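Local coordinates for protein cytochrome c (Pseudomonas aeruginosa, PDB 6RTE) that oxidises dihydro-heme d1 in the biosynthesis of heme d1, using a heme c domain joined to an eight-bladed beta-propeller, at residues 38-43 and 103-108; 77-81 and 92-98. All coordinates share one frame; numbering follows the deposited sequence.

Interaction 1 (38-43 and 103-108); sequences PGEALY and ALVAYL
Helices 38-43 and 103-108 pack almost perpendicularly, their short axes approaching to 8.0 Å at a signed crossing angle of -99°, with the CA atoms of Gly39 and Leu104 4.6 Å apart. Gly39 brings the backbones this close: its CA lies 3.9 Å from Tyr107 CB and 3.8 Å from Ala103 O. Tyr107, whose CG is anti to the backbone N, lays its ring along the first turn of helix 38-43. Glu40 CA sits over the ring face, 3.9 Å from the centroid and 14° off the normal, a CH-pi contact extended by Glu40 CB near Tyr107 CE1 (3.8 Å). The side chains of Tyr43 and Tyr107 cross at about a right angle, Tyr43 CB 3.8 Å from Tyr107 CE2, while their ring planes lie at 50°, an oblique pair that is neither a stack nor edge-to-face. Leu104 inserts its CD2 branch between Leu42 and Tyr43, 3.9 Å from Leu42 CB, while Leu42 CD1 reaches the methyl of Ala103. The contact is thus apolar, and the polar ends turn to other partners: Tyr43 OH to Gly52 O, Glu40 to Arg44. This is the crossing of N- and C-terminal helices familiar from class I cytochromes c. Arg55 makes a cation-pi contact with Tyr107, helix 48-51 touches Tyr43, Leu104 reaches the heme, and Val105 faces helix 73-82.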
ATOM      1  N   PRO A  38      26.836   9.135  22.973  1.00 94.90           N
ATOM      2  CA  PRO A  38      27.151   7.715  23.196  1.00 88.58           C
ATOM      3  C   PRO A  38      26.378   6.770  22.293  1.00 79.76           C
ATOM      4  O   PRO A  38      26.850   5.651  22.052  1.00 77.59           O
ATOM      5  CB  PRO A  38      26.783   7.501  24.671  1.00 90.48           C
ATOM      6  CG  PRO A  38      25.731   8.518  24.941  1.00 92.31           C
ATOM      7  CD  PRO A  38      26.069   9.715  24.091  1.00 94.05           C
ATOM      8  N   GLY A  39      25.211   7.177  21.787  1.00 73.24           N
ATOM      9  CA  GLY A  39      24.452   6.301  20.912  1.00 67.41           C
ATOM     10  C   GLY A  39      25.186   5.995  19.622  1.00 63.19           C
ATOM     11  O   GLY A  39      25.260   4.843  19.189  1.00 57.63           O
ATOM     12  N   GLU A  40      25.750   7.029  18.995  1.00 66.72           N
ATOM     13  CA  GLU A  40      26.467   6.842  17.740  1.00 72.08           C
ATOM     14  C   GLU A  40      27.582   5.816  17.886  1.00 65.35           C
ATOM     15  O   GLU A  40      27.686   4.875  17.091  1.00 65.19           O
ATOM     16  CB  GLU A  40      27.023   8.181  17.262  1.00 83.63           C
ATOM     17  CG  GLU A  40      28.137   8.069  16.240  1.00 93.98           C
ATOM     18  CD  GLU A  40      28.644   9.421  15.803  1.00101.94           C
ATOM     19  OE1 GLU A  40      28.058  10.440  16.228  1.00104.53           O
ATOM     20  OE2 GLU A  40      29.633   9.473  15.041  1.00104.63           O
ATOM     21  N   ALA A  41      28.441   5.987  18.895  1.00 58.86           N
ATOM     22  CA  ALA A  41      29.559   5.069  19.076  1.00 51.06           C
ATOM     23  C   ALA A  41      29.067   3.649  19.297  1.00 44.25           C
ATOM     24  O   ALA A  41      29.587   2.695  18.702  1.00 41.97           O
ATOM     25  CB  ALA A  41      30.434   5.532  20.240  1.00 51.87           C
ATOM     26  N   LEU A  42      28.053   3.482  20.158  1.00 40.18           N
ATOM     27  CA  LEU A  42      27.443   2.169  20.316  1.00 39.08           C
ATOM     28  C   LEU A  42      26.922   1.649  18.978  1.00 38.85           C
ATOM     29  O   LEU A  42      27.023   0.450  18.689  1.00 38.51           O
ATOM     30  CB  LEU A  42      26.317   2.231  21.344  1.00 39.58           C
ATOM     31  CG  LEU A  42      26.743   2.436  22.807  1.00 41.68           C
ATOM     32  CD1 LEU A  42      25.543   2.698  23.709  1.00 41.59           C
ATOM     33  CD2 LEU A  42      27.525   1.237  23.319  1.00 43.33           C
ATOM     34  N   TYR A  43      26.374   2.540  18.148  1.00 39.88           N
ATOM     35  CA  TYR A  43      25.796   2.105  16.872  1.00 41.66           C
ATOM     36  C   TYR A  43      26.879   1.573  15.935  1.00 43.54           C
ATOM     37  O   TYR A  43      26.736   0.487  15.357  1.00 39.64           O
ATOM     38  CB  TYR A  43      25.023   3.258  16.222  1.00 41.14           C
ATOM     39  CG  TYR A  43      24.414   2.877  14.895  1.00 42.87           C
ATOM     40  CD1 TYR A  43      23.146   2.313  14.824  1.00 42.78           C
ATOM     41  CD2 TYR A  43      25.120   3.053  13.713  1.00 43.95           C
ATOM     42  CE1 TYR A  43      22.598   1.946  13.609  1.00 43.67           C
ATOM     43  CE2 TYR A  43      24.582   2.686  12.503  1.00 45.24           C
ATOM     44  CZ  TYR A  43      23.320   2.133  12.457  1.00 45.23           C
ATOM     45  OH  TYR A  43      22.793   1.767  11.250  1.00 46.90           O
ATOM     46  N   ALA A 103      20.431   4.888  25.365  1.00 44.35           N
ATOM     47  CA  ALA A 103      21.213   5.733  24.471  1.00 44.42           C
ATOM     48  C   ALA A 103      20.975   5.353  23.015  1.00 40.84           C
ATOM     49  O   ALA A 103      20.815   6.229  22.152  1.00 40.37           O
ATOM     50  CB  ALA A 103      22.694   5.629  24.811  1.00 47.47           C
ATOM     51  N   LEU A 104      20.953   4.049  22.719  1.00 39.34           N
ATOM     52  CA  LEU A 104      20.761   3.619  21.340  1.00 38.36           C
ATOM     53  C   LEU A 104      19.375   4.005  20.835  1.00 34.85           C
ATOM     54  O   LEU A 104      19.241   4.525  19.721  1.00 32.69           O
ATOM     55  CB  LEU A 104      20.994   2.113  21.230  1.00 41.17           C
ATOM     56  CG  LEU A 104      22.451   1.706  20.986  1.00 43.42           C
ATOM     57  CD1 LEU A 104      22.652   0.222  21.262  1.00 45.75           C
ATOM     58  CD2 LEU A 104      22.870   2.048  19.560  1.00 42.01           C
ATOM     59  N   VAL A 105      18.339   3.778  21.650  1.00 34.47           N
ATOM     60  CA  VAL A 105      16.984   4.151  21.254  1.00 34.62           C
ATOM     61  C   VAL A 105      16.905   5.647  20.989  1.00 33.47           C
ATOM     62  O   VAL A 105      16.359   6.090  19.964  1.00 30.68           O
ATOM     63  CB  VAL A 105      15.968   3.717  22.323  1.00 37.75           C
ATOM     64  CG1 VAL A 105      14.566   4.232  21.977  1.00 36.18           C
ATOM     65  CG2 VAL A 105      15.959   2.202  22.464  1.00 41.14           C
ATOM     66  N   ALA A 106      17.443   6.451  21.908  1.00 36.46           N
ATOM     67  CA  ALA A 106      17.431   7.899  21.730  1.00 37.07           C
ATOM     68  C   ALA A 106      18.076   8.288  20.404  1.00 35.19           C
ATOM     69  O   ALA A 106      17.540   9.122  19.669  1.00 33.83           O
ATOM     70  CB  ALA A 106      18.140   8.582  22.901  1.00 39.64           C
ATOM     71  N   TYR A 107      19.216   7.673  20.079  1.00 34.74           N
ATOM     72  CA  TYR A 107      19.918   7.960  18.830  1.00 34.75           C
ATOM     73  C   TYR A 107      19.086   7.584  17.606  1.00 33.35           C
ATOM     74  O   TYR A 107      19.087   8.308  16.600  1.00 33.18           O
ATOM     75  CB  TYR A 107      21.256   7.211  18.824  1.00 34.89           C
ATOM     76  CG  TYR A 107      22.060   7.322  17.549  1.00 37.67           C
ATOM     77  CD1 TYR A 107      22.702   8.506  17.209  1.00 41.23           C
ATOM     78  CD2 TYR A 107      22.202   6.230  16.698  1.00 40.13           C
ATOM     79  CE1 TYR A 107      23.451   8.603  16.041  1.00 45.57           C
ATOM     80  CE2 TYR A 107      22.941   6.317  15.533  1.00 44.76           C
ATOM     81  CZ  TYR A 107      23.564   7.506  15.209  1.00 48.54           C
ATOM     82  OH  TYR A 107      24.303   7.594  14.052  1.00 53.64           O
ATOM     83  N   LEU A 108      18.382   6.448  17.655  1.00 34.30           N
ATOM     84  CA  LEU A 108      17.634   6.001  16.487  1.00 31.34           C
ATOM     85  C   LEU A 108      16.482   6.949  16.174  1.00 28.93           C
ATOM     86  O   LEU A 108      16.163   7.181  15.008  1.00 26.55           O
ATOM     87  CB  LEU A 108      17.085   4.586  16.694  1.00 34.05           C
ATOM     88  CG  LEU A 108      18.074   3.417  16.792  1.00 33.80           C
ATOM     89  CD1 LEU A 108      17.305   2.109  16.689  1.00 32.28           C
ATOM     90  CD2 LEU A 108      19.134   3.495  15.730  1.00 34.18           C
TER

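Interaction 2 (77-81 and 92-98); sequences REVIL and FAGQLDD. With HEC (heme c), chain C.
The chain of 92-98, which has no regular secondary structure until Asp98 enters a helix, runs past the C-terminal part of helix 73-82, with the CA atoms of Leu81 and Ala93 4.4 Å apart. Two backbone bonds join them: Phe92 N donates to Ile80 O (2.9 Å) in the carbonyl plane, and Ala93 N donates to a lone pair of Leu81 O (2.9 Å). Ile80 O also lies at the edge of the Phe92 ring, near its plane. Over one face of that ring lies the CAB-CBB substituent of heme c, CBB standing 4.2 Å above the ring centre, and Phe92 CZ comes within 3.6 Å of the methine carbon CHC. The end of the Ile80 side chain lies against the same cofactor, CD1 3.5 Å from the heme methyl CMB. Together with Val79, these two residues line part of the heme c pocket. Farther from the heme, Leu81 CD2 meets Leu96 CD1 at 3.8 Å. Arg77, with CG anti to the backbone N (chi1 -165°) and the chain extended to NE, spans the helix flank to Asp98; its NH2 forms a long, weak salt-bridge hydrogen bond of 3.2 Å to Asp98 OD1, the carboxylate approaching the guanidinium edge with the two planes 60° apart. The same guanidinium uses NE for a salt bridge to Asp102, so it ties two acidic residues of one helix. Asp97 caps helix 98-109 through Ala100 N, and Ala101 touches Leu81 and Leu96, so that helix 98-109 packs against both segments.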
ATOM      1  N   ARG A  77      13.312  -0.665  21.972  1.00 33.58           N
ATOM      2  CA  ARG A  77      14.189  -1.047  23.073  1.00 36.65           C
ATOM      3  C   ARG A  77      14.128  -2.548  23.325  1.00 40.76           C
ATOM      4  O   ARG A  77      15.163  -3.196  23.530  1.00 41.30           O
ATOM      5  CB  ARG A  77      13.794  -0.281  24.329  1.00 38.50           C
ATOM      6  CG  ARG A  77      14.830  -0.321  25.434  1.00 42.90           C
ATOM      7  CD  ARG A  77      14.432   0.587  26.584  1.00 46.27           C
ATOM      8  NE  ARG A  77      15.481   0.649  27.597  1.00 49.11           N
ATOM      9  CZ  ARG A  77      15.636  -0.250  28.565  1.00 51.59           C
ATOM     10  NH1 ARG A  77      14.805  -1.281  28.664  1.00 50.89           N
ATOM     11  NH2 ARG A  77      16.627  -0.112  29.439  1.00 54.62           N
ATOM     12  N   GLU A  78      12.923  -3.122  23.315  1.00 42.29           N
ATOM     13  CA  GLU A  78      12.796  -4.550  23.576  1.00 45.23           C
ATOM     14  C   GLU A  78      13.395  -5.367  22.444  1.00 41.55           C
ATOM     15  O   GLU A  78      13.975  -6.432  22.693  1.00 42.24           O
ATOM     16  CB  GLU A  78      11.328  -4.914  23.799  1.00 49.78           C
ATOM     17  CG  GLU A  78      10.708  -4.276  25.041  1.00 56.84           C
ATOM     18  CD  GLU A  78      11.189  -4.912  26.345  1.00 66.57           C
ATOM     19  OE1 GLU A  78      12.093  -5.776  26.302  1.00 70.35           O
ATOM     20  OE2 GLU A  78      10.658  -4.549  27.417  1.00 70.48           O
ATOM     21  N   VAL A  79      13.280  -4.878  21.202  1.00 38.77           N
ATOM     22  CA  VAL A  79      13.896  -5.553  20.069  1.00 39.37           C
ATOM     23  C   VAL A  79      15.415  -5.532  20.193  1.00 39.90           C
ATOM     24  O   VAL A  79      16.089  -6.532  19.912  1.00 42.14           O
ATOM     25  CB  VAL A  79      13.434  -4.907  18.745  1.00 38.69           C
ATOM     26  CG1 VAL A  79      14.178  -5.524  17.574  1.00 38.61           C
ATOM     27  CG2 VAL A  79      11.936  -5.073  18.558  1.00 39.21           C
ATOM     28  N   ILE A  80      15.979  -4.395  20.612  1.00 37.63           N
ATOM     29  CA  ILE A  80      17.428  -4.298  20.752  1.00 39.46           C
ATOM     30  C   ILE A  80      17.929  -5.238  21.842  1.00 42.92           C
ATOM     31  O   ILE A  80      19.024  -5.805  21.740  1.00 45.57           O
ATOM     32  CB  ILE A  80      17.838  -2.841  21.047  1.00 40.00           C
ATOM     33  CG1 ILE A  80      17.551  -1.953  19.837  1.00 41.63           C
ATOM     34  CG2 ILE A  80      19.310  -2.781  21.460  1.00 40.29           C
ATOM     35  CD1 ILE A  80      17.662  -0.460  20.135  1.00 42.77           C
ATOM     36  N   LEU A  81      17.149  -5.413  22.907  1.00 43.48           N
ATOM     37  CA  LEU A  81      17.636  -6.174  24.052  1.00 46.57           C
ATOM     38  C   LEU A  81      17.444  -7.673  23.862  1.00 49.25           C
ATOM     39  O   LEU A  81      18.349  -8.461  24.166  1.00 51.78           O
ATOM     40  CB  LEU A  81      16.932  -5.709  25.329  1.00 47.35           C
ATOM     41  CG  LEU A  81      17.321  -4.313  25.809  1.00 47.38           C
ATOM     42  CD1 LEU A  81      16.460  -3.893  26.982  1.00 49.40           C
ATOM     43  CD2 LEU A  81      18.797  -4.267  26.175  1.00 48.02           C
ATOM     44  N   PHE A  92      20.718  -8.004  22.398  1.00 49.40           N
ATOM     45  CA  PHE A  92      22.004  -7.507  22.857  1.00 49.52           C
ATOM     46  C   PHE A  92      22.020  -7.274  24.362  1.00 49.62           C
ATOM     47  O   PHE A  92      22.950  -6.637  24.873  1.00 50.43           O
ATOM     48  CB  PHE A  92      22.365  -6.210  22.124  1.00 47.86           C
ATOM     49  CG  PHE A  92      22.726  -6.409  20.677  1.00 47.14           C
ATOM     50  CD1 PHE A  92      21.742  -6.495  19.706  1.00 45.33           C
ATOM     51  CD2 PHE A  92      24.052  -6.500  20.289  1.00 48.94           C
ATOM     52  CE1 PHE A  92      22.071  -6.681  18.377  1.00 45.62           C
ATOM     53  CE2 PHE A  92      24.391  -6.681  18.961  1.00 49.04           C
ATOM     54  CZ  PHE A  92      23.401  -6.771  18.004  1.00 47.43           C
ATOM     55  N   ALA A  93      21.008  -7.762  25.083  1.00 50.59           N
ATOM     56  CA  ALA A  93      20.957  -7.570  26.530  1.00 55.28           C
ATOM     57  C   ALA A  93      22.270  -7.980  27.187  1.00 66.04           C
ATOM     58  O   ALA A  93      22.728  -7.336  28.142  1.00 67.78           O
ATOM     59  CB  ALA A  93      19.792  -8.366  27.119  1.00 54.95           C
ATOM     60  N   GLY A  94      22.892  -9.048  26.688  1.00 72.20           N
ATOM     61  CA  GLY A  94      24.144  -9.518  27.252  1.00 80.57           C
ATOM     62  C   GLY A  94      25.346  -8.659  26.923  1.00 83.36           C
ATOM     63  O   GLY A  94      26.385  -8.812  27.575  1.00 88.69           O
ATOM     64  N   GLN A  95      25.230  -7.761  25.943  1.00 79.63           N
ATOM     65  CA  GLN A  95      26.349  -6.928  25.526  1.00 79.57           C
ATOM     66  C   GLN A  95      26.258  -5.489  26.020  1.00 75.02           C
ATOM     67  O   GLN A  95      27.290  -4.811  26.076  1.00 76.98           O
ATOM     68  CB  GLN A  95      26.460  -6.900  23.992  1.00 79.86           C
ATOM     69  CG  GLN A  95      26.888  -8.213  23.358  1.00 83.63           C
ATOM     70  CD  GLN A  95      25.717  -9.129  23.052  1.00 83.33           C
ATOM     71  OE1 GLN A  95      24.947  -9.493  23.942  1.00 84.25           O
ATOM     72  NE2 GLN A  95      25.578  -9.503  21.787  1.00 82.04           N
ATOM     73  N   LEU A  96      25.065  -5.000  26.362  1.00 70.99           N
ATOM     74  CA  LEU A  96      24.912  -3.606  26.757  1.00 69.35           C
ATOM     75  C   LEU A  96      23.841  -3.483  27.832  1.00 64.94           C
ATOM     76  O   LEU A  96      22.871  -4.249  27.855  1.00 63.87           O
ATOM     77  CB  LEU A  96      24.580  -2.727  25.545  1.00 70.52           C
ATOM     78  CG  LEU A  96      23.446  -3.172  24.622  1.00 71.02           C
ATOM     79  CD1 LEU A  96      22.110  -2.651  25.125  1.00 71.31           C
ATOM     80  CD2 LEU A  96      23.705  -2.702  23.199  1.00 69.08           C
ATOM     81  N   ASP A  97      24.031  -2.504  28.725  1.00 63.90           N
ATOM     82  CA  ASP A  97      23.179  -2.330  29.889  1.00 63.47           C
ATOM     83  C   ASP A  97      22.029  -1.367  29.580  1.00 62.87           C
ATOM     84  O   ASP A  97      21.837  -0.933  28.440  1.00 61.32           O
ATOM     85  CB  ASP A  97      24.003  -1.840  31.087  1.00 65.37           C
ATOM     86  CG  ASP A  97      24.861  -0.622  30.762  1.00 63.87           C
ATOM     87  OD1 ASP A  97      24.385   0.298  30.059  1.00 60.65           O
ATOM     88  OD2 ASP A  97      26.017  -0.582  31.235  1.00 65.70           O
ATOM     89  N   ASP A  98      21.250  -1.025  30.615  1.00 63.29           N
ATOM     90  CA  ASP A  98      20.066  -0.188  30.424  1.00 60.22           C
ATOM     91  C   ASP A  98      20.429   1.183  29.863  1.00 55.49           C
ATOM     92  O   ASP A  98      19.734   1.707  28.988  1.00 52.28           O
ATOM     93  CB  ASP A  98      19.319  -0.027  31.750  1.00 63.20           C
ATOM     94  CG  ASP A  98      18.433  -1.212  32.081  1.00 66.39           C
ATOM     95  OD1 ASP A  98      18.285  -2.124  31.239  1.00 66.77           O
ATOM     96  OD2 ASP A  98      17.878  -1.222  33.202  1.00 69.32           O
TER
HETATM   97 FE   HEC C 501      18.909  -4.852  14.047  1.00 29.87          FE
HETATM   98  CHA HEC C 501      15.692  -5.164  13.100  1.00 33.69           C
HETATM   99  CHB HEC C 501      18.102  -2.160  16.043  1.00 31.08           C
HETATM  100  CHC HEC C 501      22.164  -4.755  15.299  1.00 36.51           C
HETATM  101  CHD HEC C 501      19.903  -7.108  11.744  1.00 40.73           C
HETATM  102  NA  HEC C 501      17.242  -3.855  14.500  1.00 31.19           N
HETATM  103  C1A HEC C 501      16.004  -4.158  13.986  1.00 31.43           C
HETATM  104  C2A HEC C 501      15.048  -3.255  14.511  1.00 28.69           C
HETATM  105  C3A HEC C 501      15.719  -2.417  15.339  1.00 27.20           C
HETATM  106  C4A HEC C 501      17.088  -2.781  15.330  1.00 29.28           C
HETATM  107  CMA HEC C 501      15.109  -1.288  16.114  1.00 25.90           C
HETATM  108  CAA HEC C 501      13.566  -3.231  14.205  1.00 28.12           C
HETATM  109  CBA HEC C 501      13.345  -2.374  12.946  1.00 28.73           C
HETATM  110  CGA HEC C 501      11.932  -2.313  12.422  1.00 30.35           C
HETATM  111  O1A HEC C 501      11.708  -1.751  11.320  1.00 31.35           O
HETATM  112  O2A HEC C 501      10.991  -2.813  13.048  1.00 30.95           O
HETATM  113  NB  HEC C 501      19.943  -3.656  15.428  1.00 34.43           N
HETATM  114  C1B HEC C 501      19.424  -2.635  16.102  1.00 33.65           C
HETATM  115  C2B HEC C 501      20.426  -2.057  16.935  1.00 33.99           C
HETATM  116  C3B HEC C 501      21.579  -2.770  16.756  1.00 36.46           C
HETATM  117  C4B HEC C 501      21.236  -3.812  15.763  1.00 35.57           C
HETATM  118  CMB HEC C 501      20.226  -0.881  17.845  1.00 32.47           C
HETATM  119  CAB HEC C 501      22.932  -2.666  17.374  1.00 39.39           C
HETATM  120  CBB HEC C 501      22.789  -2.371  18.867  1.00 42.50           C
HETATM  121  NC  HEC C 501      20.735  -5.770  13.620  1.00 38.07           N
HETATM  122  C1C HEC C 501      21.936  -5.604  14.221  1.00 38.35           C
HETATM  123  C2C HEC C 501      22.880  -6.434  13.579  1.00 39.72           C
HETATM  124  C3C HEC C 501      22.229  -7.123  12.565  1.00 38.80           C
HETATM  125  C4C HEC C 501      20.876  -6.673  12.597  1.00 40.34           C
HETATM  126  CMC HEC C 501      24.323  -6.512  13.981  1.00 41.88           C
HETATM  127  CAC HEC C 501      22.707  -8.086  11.551  1.00 32.54           C
HETATM  128  CBC HEC C 501      23.191  -9.470  11.968  1.00 39.72           C
HETATM  129  ND  HEC C 501      18.014  -5.891  12.736  1.00 37.67           N
HETATM  130  C1D HEC C 501      18.564  -6.757  11.882  1.00 40.28           C
HETATM  131  C2D HEC C 501      17.533  -7.361  11.026  1.00 41.82           C
HETATM  132  C3D HEC C 501      16.363  -6.834  11.397  1.00 40.26           C
HETATM  133  C4D HEC C 501      16.687  -5.893  12.475  1.00 38.01           C
HETATM  134  CMD HEC C 501      17.754  -8.384   9.943  1.00 44.44           C
HETATM  135  CAD HEC C 501      15.009  -7.129  10.801  1.00 41.25           C
HETATM  136  CBD HEC C 501      14.350  -8.329  11.487  1.00 42.59           C
HETATM  137  CGD HEC C 501      12.984  -8.651  10.926  1.00 43.52           C
HETATM  138  O1D HEC C 501      12.893  -9.364   9.916  1.00 44.38           O
HETATM  139  O2D HEC C 501      11.945  -8.226  11.451  1.00 43.64           O

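How the interactions relate
Both contacts belong to the cytochrome c-type domain and share helix 98-109, which meets helix 38-46 in interaction 1 and receives the loop after helix 73-82 in interaction 2. Their centres lie about 12 Å apart, and the two contacts touch: Leu104 CD1 packs on Leu96 CD2 at 3.7 Å, and Val105 reaches Arg77 and Ile80. Each is partly buried. Interaction 1 relies on close helix crossing and aromatic and aliphatic contacts around the buried Gly39, Tyr43 and Leu104, whereas interaction 2 combines backbone hydrogen bonds with a weak salt bridge between a partly exposed arginine and an exposed aspartate. Leu104 in the first and Val79, Ile80 and Phe92 in the second all belong to the heme c pocket.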